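Amine Dehydrogenase (Pseudomonas putida, PDB 1JMX) probably carries electrons through its two c-type hemes, as the alpha subunit of a quinohemoprotein amine dehydrogenase, an enzyme that oxidises primary amines. Local coordinates at residues V370-S375 and G391-A395; S415-F421 and N463-T469; E427-F433 and N451-K455. All blocks are in the same frame, centred on the assembly; numbering follows the deposited sequence.

Contact 1 (V370-S375 and G391-A395); sequences VVPAFS and GRFEA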
loop_
_atom_site.group_PDB
_atom_site.type_symbol
_atom_site.label_atom_id
_atom_site.label_comp_id
_atom_site.label_asym_id
_atom_site.label_seq_id
_atom_site.Cartn_x
_atom_site.Cartn_y
_atom_site.Cartn_z
ATOM N N VAL A 370 -18.907 -14.266 11.715
ATOM C CA VAL A 370 -17.466 -14.361 11.894
ATOM C C VAL A 370 -16.915 -12.942 12.026
ATOM O O VAL A 370 -17.220 -12.066 11.217
ATOM C CB VAL A 370 -16.776 -15.087 10.713
ATOM C CG1 VAL A 370 -15.260 -15.006 10.851
ATOM C CG2 VAL A 370 -17.217 -16.534 10.672
ATOM N N VAL A 371 -16.120 -12.733 13.065
ATOM C CA VAL A 371 -15.516 -11.446 13.355
ATOM C C VAL A 371 -13.988 -11.582 13.363
ATOM O O VAL A 371 -13.443 -12.410 14.089
ATOM C CB VAL A 371 -15.995 -10.939 14.727
ATOM C CG1 VAL A 371 -15.222 -9.714 15.148
ATOM C CG2 VAL A 371 -17.483 -10.641 14.674
ATOM N N PRO A 372 -13.284 -10.795 12.523
ATOM C CA PRO A 372 -13.840 -9.807 11.586
ATOM C C PRO A 372 -14.447 -10.468 10.341
ATOM O O PRO A 372 -14.027 -11.558 9.942
ATOM C CB PRO A 372 -12.613 -8.965 11.232
ATOM C CG PRO A 372 -11.516 -9.967 11.248
ATOM C CD PRO A 372 -11.810 -10.741 12.512
ATOM N N ALA A 373 -15.438 -9.812 9.742
ATOM C CA ALA A 373 -16.106 -10.338 8.545
ATOM C C ALA A 373 -15.145 -10.386 7.357
ATOM O O ALA A 373 -15.222 -11.291 6.526
ATOM C CB ALA A 373 -17.335 -9.498 8.210
ATOM N N PHE A 374 -14.264 -9.388 7.282
ATOM C CA PHE A 374 -13.249 -9.289 6.236
ATOM C C PHE A 374 -11.915 -8.892 6.874
ATOM O O PHE A 374 -11.864 -8.027 7.741
ATOM C CB PHE A 374 -13.644 -8.257 5.175
ATOM C CG PHE A 374 -12.638 -8.125 4.060
ATOM C CD1 PHE A 374 -12.519 -9.119 3.091
ATOM C CD2 PHE A 374 -11.792 -7.021 3.989
ATOM C CE1 PHE A 374 -11.575 -9.020 2.066
ATOM C CE2 PHE A 374 -10.843 -6.908 2.966
ATOM C CZ PHE A 374 -10.735 -7.909 2.005
ATOM N N SER A 375 -10.838 -9.547 6.455
ATOM C CA SER A 375 -9.521 -9.249 7.003
ATOM C C SER A 375 -8.395 -9.614 6.044
ATOM O O SER A 375 -8.595 -10.347 5.077
ATOM C CB SER A 375 -9.319 -9.962 8.346
ATOM O OG SER A 375 -9.245 -11.366 8.185
ATOM N N GLY A 391 -4.432 -14.302 10.634
ATOM C CA GLY A 391 -5.843 -13.990 10.565
ATOM C C GLY A 391 -6.298 -14.488 11.934
ATOM O O GLY A 391 -5.905 -15.578 12.351
ATOM N N ARG A 392 -7.026 -13.674 12.687
ATOM C CA ARG A 392 -7.495 -14.098 14.008
ATOM C C ARG A 392 -8.987 -13.892 14.045
ATOM O O ARG A 392 -9.471 -12.778 13.845
ATOM C CB ARG A 392 -6.794 -13.314 15.105
ATOM C CG ARG A 392 -5.332 -13.673 15.233
ATOM C CD ARG A 392 -4.682 -12.858 16.314
ATOM N NE ARG A 392 -3.479 -13.520 16.789
ATOM C CZ ARG A 392 -3.446 -14.330 17.838
ATOM N NH1 ARG A 392 -4.553 -14.575 18.531
ATOM N NH2 ARG A 392 -2.310 -14.919 18.173
ATOM N N PHE A 393 -9.723 -14.967 14.304
ATOM C CA PHE A 393 -11.167 -14.874 14.266
ATOM C C PHE A 393 -11.920 -15.292 15.499
ATOM O O PHE A 393 -11.411 -16.013 16.350
ATOM C CB PHE A 393 -11.690 -15.655 13.063
ATOM C CG PHE A 393 -10.975 -15.341 11.791
ATOM C CD1 PHE A 393 -9.882 -16.103 11.390
ATOM C CD2 PHE A 393 -11.370 -14.270 11.007
ATOM C CE1 PHE A 393 -9.189 -15.797 10.221
ATOM C CE2 PHE A 393 -10.685 -13.955 9.837
ATOM C CZ PHE A 393 -9.592 -14.720 9.445
ATOM N N GLU A 394 -13.174 -14.865 15.542
ATOM C CA GLU A 394 -14.066 -15.165 16.639
ATOM C C GLU A 394 -15.457 -15.421 16.027
ATOM O O GLU A 394 -15.779 -14.887 14.965
ATOM C CB GLU A 394 -14.094 -13.962 17.577
ATOM C CG GLU A 394 -14.386 -14.286 19.006
ATOM C CD GLU A 394 -13.180 -14.766 19.783
ATOM O OE1 GLU A 394 -12.245 -13.967 19.997
ATOM O OE2 GLU A 394 -13.190 -15.929 20.225
ATOM N N ALA A 395 -16.240 -16.303 16.642
ATOM C CA ALA A 395 -17.586 -16.599 16.143
ATOM C C ALA A 395 -18.610 -15.922 17.040
ATOM O O ALA A 395 -18.766 -16.286 18.203
ATOM C CB ALA A 395 -17.824 -18.096 16.100
HETATM O O HOH W 1 -7.885 -11.304 10.944
#

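Contact 2 (S415-F421 and N463-T469); sequences SWKVEPF and NLKVIAT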
loop_
_atom_site.group_PDB
_atom_site.type_symbol
_atom_site.label_atom_id
_atom_site.label_comp_id
_atom_site.label_asym_id
_atom_site.label_seq_id
_atom_site.Cartn_x
_atom_site.Cartn_y
_atom_site.Cartn_z
ATOM N N SER A 415 -15.514 -24.570 15.921
ATOM C CA SER A 415 -14.546 -25.278 15.104
ATOM C C SER A 415 -14.282 -24.336 13.937
ATOM O O SER A 415 -15.188 -23.646 13.467
ATOM C CB SER A 415 -15.149 -26.586 14.588
ATOM O OG SER A 415 -14.459 -27.060 13.438
ATOM N N TRP A 416 -13.043 -24.316 13.468
ATOM C CA TRP A 416 -12.670 -23.442 12.372
ATOM C C TRP A 416 -12.050 -24.180 11.219
ATOM O O TRP A 416 -11.268 -25.112 11.409
ATOM C CB TRP A 416 -11.690 -22.377 12.856
ATOM C CG TRP A 416 -12.285 -21.448 13.832
ATOM C CD1 TRP A 416 -12.285 -21.572 15.191
ATOM C CD2 TRP A 416 -12.983 -20.240 13.538
ATOM N NE1 TRP A 416 -12.937 -20.509 15.762
ATOM C CE2 TRP A 416 -13.377 -19.676 14.770
ATOM C CE3 TRP A 416 -13.316 -19.578 12.355
ATOM C CZ2 TRP A 416 -14.088 -18.480 14.850
ATOM C CZ3 TRP A 416 -14.024 -18.392 12.435
ATOM C CH2 TRP A 416 -14.402 -17.855 13.676
ATOM N N LYS A 417 -12.428 -23.759 10.019
ATOM C CA LYS A 417 -11.879 -24.316 8.802
ATOM C C LYS A 417 -11.826 -23.254 7.714
ATOM O O LYS A 417 -12.395 -22.171 7.840
ATOM C CB LYS A 417 -12.642 -25.555 8.323
ATOM C CG LYS A 417 -14.070 -25.330 7.903
ATOM C CD LYS A 417 -14.638 -26.628 7.334
ATOM C CE LYS A 417 -16.158 -26.685 7.441
ATOM N NZ LYS A 417 -16.788 -25.539 6.738
ATOM N N VAL A 418 -11.124 -23.593 6.644
ATOM C CA VAL A 418 -10.931 -22.715 5.508
ATOM C C VAL A 418 -11.388 -23.421 4.223
ATOM O O VAL A 418 -11.184 -24.628 4.056
ATOM C CB VAL A 418 -9.426 -22.309 5.444
ATOM C CG1 VAL A 418 -8.922 -22.239 4.009
ATOM C CG2 VAL A 418 -9.223 -20.987 6.168
ATOM N N GLU A 419 -12.047 -22.672 3.343
ATOM C CA GLU A 419 -12.515 -23.209 2.071
ATOM C C GLU A 419 -12.236 -22.192 0.985
ATOM O O GLU A 419 -12.189 -21.001 1.258
ATOM C CB GLU A 419 -14.018 -23.457 2.119
ATOM C CG GLU A 419 -14.459 -24.246 3.322
ATOM C CD GLU A 419 -15.848 -24.801 3.164
ATOM O OE1 GLU A 419 -16.791 -24.012 2.877
ATOM O OE2 GLU A 419 -15.988 -26.036 3.322
ATOM N N PRO A 420 -12.033 -22.651 -0.264
ATOM C CA PRO A 420 -11.766 -21.747 -1.386
ATOM C C PRO A 420 -12.903 -20.744 -1.485
ATOM O O PRO A 420 -14.073 -21.119 -1.365
ATOM C CB PRO A 420 -11.785 -22.686 -2.583
ATOM C CG PRO A 420 -11.265 -23.960 -2.008
ATOM C CD PRO A 420 -12.002 -24.053 -0.708
ATOM N N PHE A 421 -12.571 -19.468 -1.654
ATOM C CA PHE A 421 -13.596 -18.442 -1.759
ATOM C C PHE A 421 -14.290 -18.479 -3.122
ATOM O O PHE A 421 -15.485 -18.200 -3.230
ATOM C CB PHE A 421 -12.995 -17.059 -1.517
ATOM C CG PHE A 421 -14.017 -15.962 -1.444
ATOM C CD1 PHE A 421 -14.750 -15.752 -0.274
ATOM C CD2 PHE A 421 -14.248 -15.135 -2.537
ATOM C CE1 PHE A 421 -15.697 -14.731 -0.193
ATOM C CE2 PHE A 421 -15.197 -14.107 -2.467
ATOM C CZ PHE A 421 -15.921 -13.906 -1.291
ATOM N N ASN A 463 -7.337 -16.708 -1.645
ATOM C CA ASN A 463 -8.627 -16.055 -1.463
ATOM C C ASN A 463 -9.446 -17.103 -0.707
ATOM O O ASN A 463 -9.930 -18.074 -1.294
ATOM C CB ASN A 463 -9.240 -15.739 -2.832
ATOM C CG ASN A 463 -10.303 -14.680 -2.763
ATOM O OD1 ASN A 463 -10.704 -14.263 -1.682
ATOM N ND2 ASN A 463 -10.770 -14.238 -3.918
ATOM N N LEU A 464 -9.556 -16.917 0.605
ATOM C CA LEU A 464 -10.231 -17.874 1.472
ATOM C C LEU A 464 -11.554 -17.500 2.142
ATOM O O LEU A 464 -11.859 -16.336 2.402
ATOM C CB LEU A 464 -9.245 -18.348 2.545
ATOM C CG LEU A 464 -7.927 -18.955 2.063
ATOM C CD1 LEU A 464 -7.087 -19.360 3.259
ATOM C CD2 LEU A 464 -8.195 -20.158 1.159
ATOM N N LYS A 465 -12.323 -18.538 2.439
ATOM C CA LYS A 465 -13.609 -18.417 3.102
ATOM C C LYS A 465 -13.387 -19.032 4.474
ATOM O O LYS A 465 -12.962 -20.178 4.583
ATOM C CB LYS A 465 -14.683 -19.186 2.324
ATOM C CG LYS A 465 -16.101 -18.799 2.683
ATOM C CD LYS A 465 -17.086 -19.140 1.566
ATOM C CE LYS A 465 -17.113 -20.641 1.259
ATOM N NZ LYS A 465 -18.276 -21.009 0.376
ATOM N N VAL A 466 -13.589 -18.229 5.507
ATOM C CA VAL A 466 -13.395 -18.661 6.884
ATOM C C VAL A 466 -14.697 -19.188 7.481
ATOM O O VAL A 466 -15.627 -18.421 7.718
ATOM C CB VAL A 466 -12.851 -17.491 7.731
ATOM C CG1 VAL A 466 -12.772 -17.873 9.194
ATOM C CG2 VAL A 466 -11.477 -17.077 7.210
ATOM N N ILE A 467 -14.751 -20.496 7.730
ATOM C CA ILE A 467 -15.951 -21.125 8.286
ATOM C C ILE A 467 -15.832 -21.481 9.763
ATOM O O ILE A 467 -14.924 -22.207 10.166
ATOM C CB ILE A 467 -16.322 -22.442 7.538
ATOM C CG1 ILE A 467 -16.180 -22.274 6.024
ATOM C CG2 ILE A 467 -17.749 -22.872 7.900
ATOM C CD1 ILE A 467 -17.050 -21.233 5.452
ATOM N N ALA A 468 -16.762 -20.959 10.557
ATOM C CA ALA A 468 -16.827 -21.245 11.986
ATOM C C ALA A 468 -18.093 -22.064 12.211
ATOM O O ALA A 468 -19.143 -21.761 11.643
ATOM C CB ALA A 468 -16.906 -19.960 12.790
ATOM N N THR A 469 -17.984 -23.134 12.986
ATOM C CA THR A 469 -19.146 -23.962 13.275
ATOM C C THR A 469 -19.249 -24.074 14.786
ATOM O O THR A 469 -18.350 -24.590 15.445
ATOM C CB THR A 469 -19.055 -25.354 12.613
ATOM O OG1 THR A 469 -17.906 -26.044 13.099
ATOM C CG2 THR A 469 -18.943 -25.230 11.108
#

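Contact 3 (E427-F433 and N451-K455); sequences EDEDVKF and NPERK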
loop_
_atom_site.group_PDB
_atom_site.type_symbol
_atom_site.label_atom_id
_atom_site.label_comp_id
_atom_site.label_asym_id
_atom_site.label_seq_id
_atom_site.Cartn_x
_atom_site.Cartn_y
_atom_site.Cartn_z
ATOM N N GLU A 427 -9.047 -23.989 -8.250
ATOM C CA GLU A 427 -8.122 -24.310 -9.337
ATOM C C GLU A 427 -6.641 -24.115 -8.953
ATOM O O GLU A 427 -5.793 -24.937 -9.306
ATOM C CB GLU A 427 -8.488 -23.452 -10.558
ATOM C CG GLU A 427 -8.070 -24.011 -11.930
ATOM C CD GLU A 427 -6.810 -23.348 -12.507
ATOM O OE1 GLU A 427 -6.681 -22.095 -12.413
ATOM O OE2 GLU A 427 -5.955 -24.089 -13.070
ATOM N N ASP A 428 -6.339 -23.049 -8.211
ATOM C CA ASP A 428 -4.962 -22.759 -7.791
ATOM C C ASP A 428 -4.528 -23.477 -6.509
ATOM O O ASP A 428 -3.392 -23.325 -6.058
ATOM C CB ASP A 428 -4.762 -21.255 -7.594
ATOM C CG ASP A 428 -4.901 -20.460 -8.883
ATOM O OD1 ASP A 428 -4.670 -21.011 -9.989
ATOM O OD2 ASP A 428 -5.230 -19.259 -8.778
ATOM N N GLU A 429 -5.438 -24.229 -5.902
ATOM C CA GLU A 429 -5.127 -24.957 -4.675
ATOM C C GLU A 429 -4.682 -24.031 -3.540
ATOM O O GLU A 429 -3.708 -24.316 -2.841
ATOM C CB GLU A 429 -4.041 -25.997 -4.944
ATOM C CG GLU A 429 -4.370 -26.971 -6.067
ATOM C CD GLU A 429 -3.407 -28.134 -6.104
ATOM O OE1 GLU A 429 -2.211 -27.922 -6.406
ATOM O OE2 GLU A 429 -3.843 -29.268 -5.813
ATOM N N ASP A 430 -5.418 -22.937 -3.354
ATOM C CA ASP A 430 -5.128 -21.953 -2.315
ATOM C C ASP A 430 -5.165 -22.500 -0.892
ATOM O O ASP A 430 -4.326 -22.149 -0.068
ATOM C CB ASP A 430 -6.101 -20.776 -2.414
ATOM C CG ASP A 430 -5.777 -19.837 -3.562
ATOM O OD1 ASP A 430 -4.801 -20.069 -4.299
ATOM O OD2 ASP A 430 -6.507 -18.845 -3.711
ATOM N N VAL A 431 -6.160 -23.334 -0.601
ATOM C CA VAL A 431 -6.324 -23.922 0.726
ATOM C C VAL A 431 -5.134 -24.789 1.133
ATOM O O VAL A 431 -4.892 -25.008 2.315
ATOM C CB VAL A 431 -7.640 -24.732 0.791
ATOM C CG1 VAL A 431 -7.648 -25.690 1.976
ATOM C CG2 VAL A 431 -8.800 -23.790 0.897
ATOM N N LYS A 432 -4.367 -25.242 0.152
ATOM C CA LYS A 432 -3.211 -26.089 0.410
ATOM C C LYS A 432 -1.917 -25.314 0.640
ATOM O O LYS A 432 -1.047 -25.746 1.400
ATOM C CB LYS A 432 -3.028 -27.054 -0.760
ATOM C CG LYS A 432 -1.818 -27.962 -0.658
ATOM C CD LYS A 432 -1.821 -28.944 -1.813
ATOM C CE LYS A 432 -0.547 -29.769 -1.848
ATOM N NZ LYS A 432 -0.552 -30.686 -3.036
ATOM N N PHE A 433 -1.798 -24.163 -0.012
ATOM C CA PHE A 433 -0.593 -23.357 0.090
ATOM C C PHE A 433 -0.687 -22.100 0.946
ATOM O O PHE A 433 0.302 -21.694 1.545
ATOM C CB PHE A 433 -0.120 -22.975 -1.313
ATOM C CG PHE A 433 0.210 -24.151 -2.194
ATOM C CD1 PHE A 433 -0.615 -24.489 -3.262
ATOM C CD2 PHE A 433 1.363 -24.891 -1.986
ATOM C CE1 PHE A 433 -0.292 -25.552 -4.114
ATOM C CE2 PHE A 433 1.697 -25.955 -2.829
ATOM C CZ PHE A 433 0.868 -26.285 -3.897
ATOM N N ASN A 451 6.933 -19.653 -4.653
ATOM C CA ASN A 451 6.851 -21.056 -4.270
ATOM C C ASN A 451 6.878 -21.951 -5.504
ATOM O O ASN A 451 5.879 -22.074 -6.207
ATOM C CB ASN A 451 5.585 -21.314 -3.449
ATOM C CG ASN A 451 5.534 -22.715 -2.862
ATOM O OD1 ASN A 451 4.569 -23.072 -2.188
ATOM N ND2 ASN A 451 6.570 -23.509 -3.101
ATOM N N PRO A 452 8.026 -22.606 -5.763
ATOM C CA PRO A 452 8.235 -23.506 -6.903
ATOM C C PRO A 452 7.127 -24.555 -7.108
ATOM O O PRO A 452 6.835 -24.936 -8.247
ATOM C CB PRO A 452 9.577 -24.160 -6.564
ATOM C CG PRO A 452 10.297 -23.080 -5.874
ATOM C CD PRO A 452 9.251 -22.518 -4.948
ATOM N N GLU A 453 6.517 -25.007 -6.008
ATOM C CA GLU A 453 5.440 -26.005 -6.047
ATOM C C GLU A 453 4.126 -25.477 -6.610
ATOM O O GLU A 453 3.243 -26.252 -6.972
ATOM C CB GLU A 453 5.179 -26.563 -4.644
ATOM C CG GLU A 453 6.287 -27.454 -4.107
ATOM C CD GLU A 453 6.494 -28.700 -4.961
ATOM O OE1 GLU A 453 5.589 -29.579 -4.958
ATOM O OE2 GLU A 453 7.550 -28.791 -5.643
ATOM N N ARG A 454 3.996 -24.155 -6.673
ATOM C CA ARG A 454 2.778 -23.547 -7.178
ATOM C C ARG A 454 2.837 -23.199 -8.663
ATOM O O ARG A 454 3.908 -23.204 -9.265
ATOM C CB ARG A 454 2.451 -22.291 -6.373
ATOM C CG ARG A 454 2.267 -22.521 -4.893
ATOM C CD ARG A 454 1.400 -21.433 -4.276
ATOM N NE ARG A 454 0.013 -21.562 -4.708
ATOM C CZ ARG A 454 -0.995 -20.824 -4.255
ATOM N NH1 ARG A 454 -0.792 -19.880 -3.351
ATOM N NH2 ARG A 454 -2.225 -21.071 -4.671
ATOM N N LYS A 455 1.666 -22.924 -9.240
ATOM C CA LYS A 455 1.550 -22.520 -10.643
ATOM C C LYS A 455 2.247 -21.168 -10.772
ATOM O O LYS A 455 2.007 -20.272 -9.962
ATOM C CB LYS A 455 0.080 -22.341 -11.042
ATOM C CG LYS A 455 -0.751 -23.610 -11.046
ATOM C CD LYS A 455 -2.194 -23.332 -11.474
ATOM C CE LYS A 455 -3.110 -24.527 -11.178
ATOM N NZ LYS A 455 -2.646 -25.784 -11.835
HETATM O O HOH W 2 -0.648 -23.001 -7.154
#

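Contact 1 (V370-S375 and G391-A395)
Val371 and Glu394 form a hydrogen-bonded pair in a short antiparallel ladder of domain IV, which belongs to the E-set clan. Val371 N gives its hydrogen to Glu394 O at 2.9 Å and nearly straight (172°), while the return bond from Glu394 N to Val371 O, also 2.9 Å, is more bent (140°). The peptide bond before Pro372 is cis, and beyond it the strands part, so that the CA atoms of Ser375 and Gly391 stand 7.0 Å apart. The Phe393 ring packs beside this widening. Its CG lies beside the backbone N (chi1 -48°), which swings the ring back along the strand toward Gly391. Ser375 OG stands 3.4 Å from Phe393 CE2, Val370 CG1 meets Phe393 CD2 at 4.0 Å, Pro372 CD crosses to the same CD2 at 3.9 Å, and Pro372 O lies at the ring edge, in its plane. Farther out, Trp416, Val466 and Met481 pack against the phenyl group. Away from the ring, Glu394 OE1 accepts from Ala192 N and Arg392 NH1 donates to Leu191 O, tying the ladder to a hairpin of the eight-stranded barrel. Where the backbones have separated, one water bridges Ser375 OG (3.1 Å) and Arg392 N (3.1 Å).

Contact 2 (S415-F421 and N463-T469)
The indole of Trp416 carries the Ala468 methyl on one face, CB lying 3.4 Å from the centroid of the six-membered ring in a CH-pi contact. Phe393 packs from the opposite side, and Val466 CG1 meets the ring edge at CZ3, 3.5 Å away. At the far end of the ladder the Phe421 ring has Lys465 CB at its edge, and the Asn463 amide crosses it obliquely, the two planes 20° apart. His480 stacks on Phe421 and also donates from NE2 to Asn463 OD1, fixing that amide's rotation. Between these ends strand 406-420 pairs antiparallel with strand 462-470 in the mixed sheet of domain IV, the N-to-C directions of the two short segments 142° apart, with seven backbone hydrogen bonds from Ser415 N-Thr469 O to Phe421 N-Asn463 O. The shortest is Lys465 N to Glu419 O, 2.7 Å, arriving almost in line with the carbonyl. Trp416, Val418, Val466 and Ala468 face inward, where Met437 joins them; Val418 CG1 and Leu464 CD1 are pressed to 3.5 Å, tighter than usual van der Waals contact. The other face mixes charge with hydrocarbon. Lys417 CG sits between its backbone N and carbonyl carbon (chi1 65°), which lays the chain across Ile467; the modelled 3.1 Å from NZ to Ile467 CG2 is shorter than normal contact, leaving the position of NZ doubtful. As modelled, NZ makes a salt bridge along its own strand to Glu419 OE2 (3.5 Å), while Glu419 OE1 stays 4.2 Å from Lys465 NZ, beyond a salt bridge. The ladder is therefore two-sided: apolar packing builds the domain interior, and on the outer face an ion pair lies across the buried Ile467. Two lysines near Glu419 would be expected to favour its ionised form.

Contact 3 (E427-F433 and N451-K455)
Asp428 O is gripped twice, by Arg454 NH2 at 2.9 Å, approaching from above the carbonyl plane, and by a water at 3.0 Å. That water also accepts from Arg454 NE (2.9 Å) and Lys455 N (3.1 Å). Arg454 NH2 uses its other hydrogen on Asp430 OD1, a salt bridge of 2.8 Å; the oxygen lies in the guanidinium plane, but the carboxylate is turned 89° against it. A bend at chi3 (71°) carries the guanidinium across Phe433, tilted 23° from the ring and lying over its CB, while Arg454 CG sits above the ring centre at 3.7 Å in a CH-pi contact. A Schellman motif at Glu429 ends one helix, the same residue N-caps helix 430-433, and Asn451 to Arg454 form a type I turn. Lys455 NZ reaches Glu427 OE2 only in a long salt bridge of 3.9 Å. Outside the segments, Arg454 NH1 donates to Ala461 O and Asp430 OD2 accepts from Asn463 N. The buried arginine is thus held by a carboxylate, carbonyls, water and an aromatic face, fastening the loop after strand 442-445 to helix 430-433 and the turn before it, and its salt bridge to Asp430 would be expected to offset its charge.

All three contacts belong to domain IV, remote from the two hemes, which bind mainly in the N-terminal part. Going along the chain, contact 1 comes first, joining strand 367-378 to strand 391-400 and closing a short loop. The next strand, 406-420, then opens contact 2, which closes only when strand 462-470 returns beside it. Contact 3 is nested in that excursion, pinning the loop after strand 442-445 against helix 430-433. Contacts 1 and 2 share one sheet and touch where Phe393 meets Trp416 and Val466. Contact 2 reaches contact 3 through Val431, packed on Val418, Pro420 and Leu464, and through the Asp430-Asn463 bond, whereas contacts 1 and 3 stay about 12 Å apart at their nearest atoms.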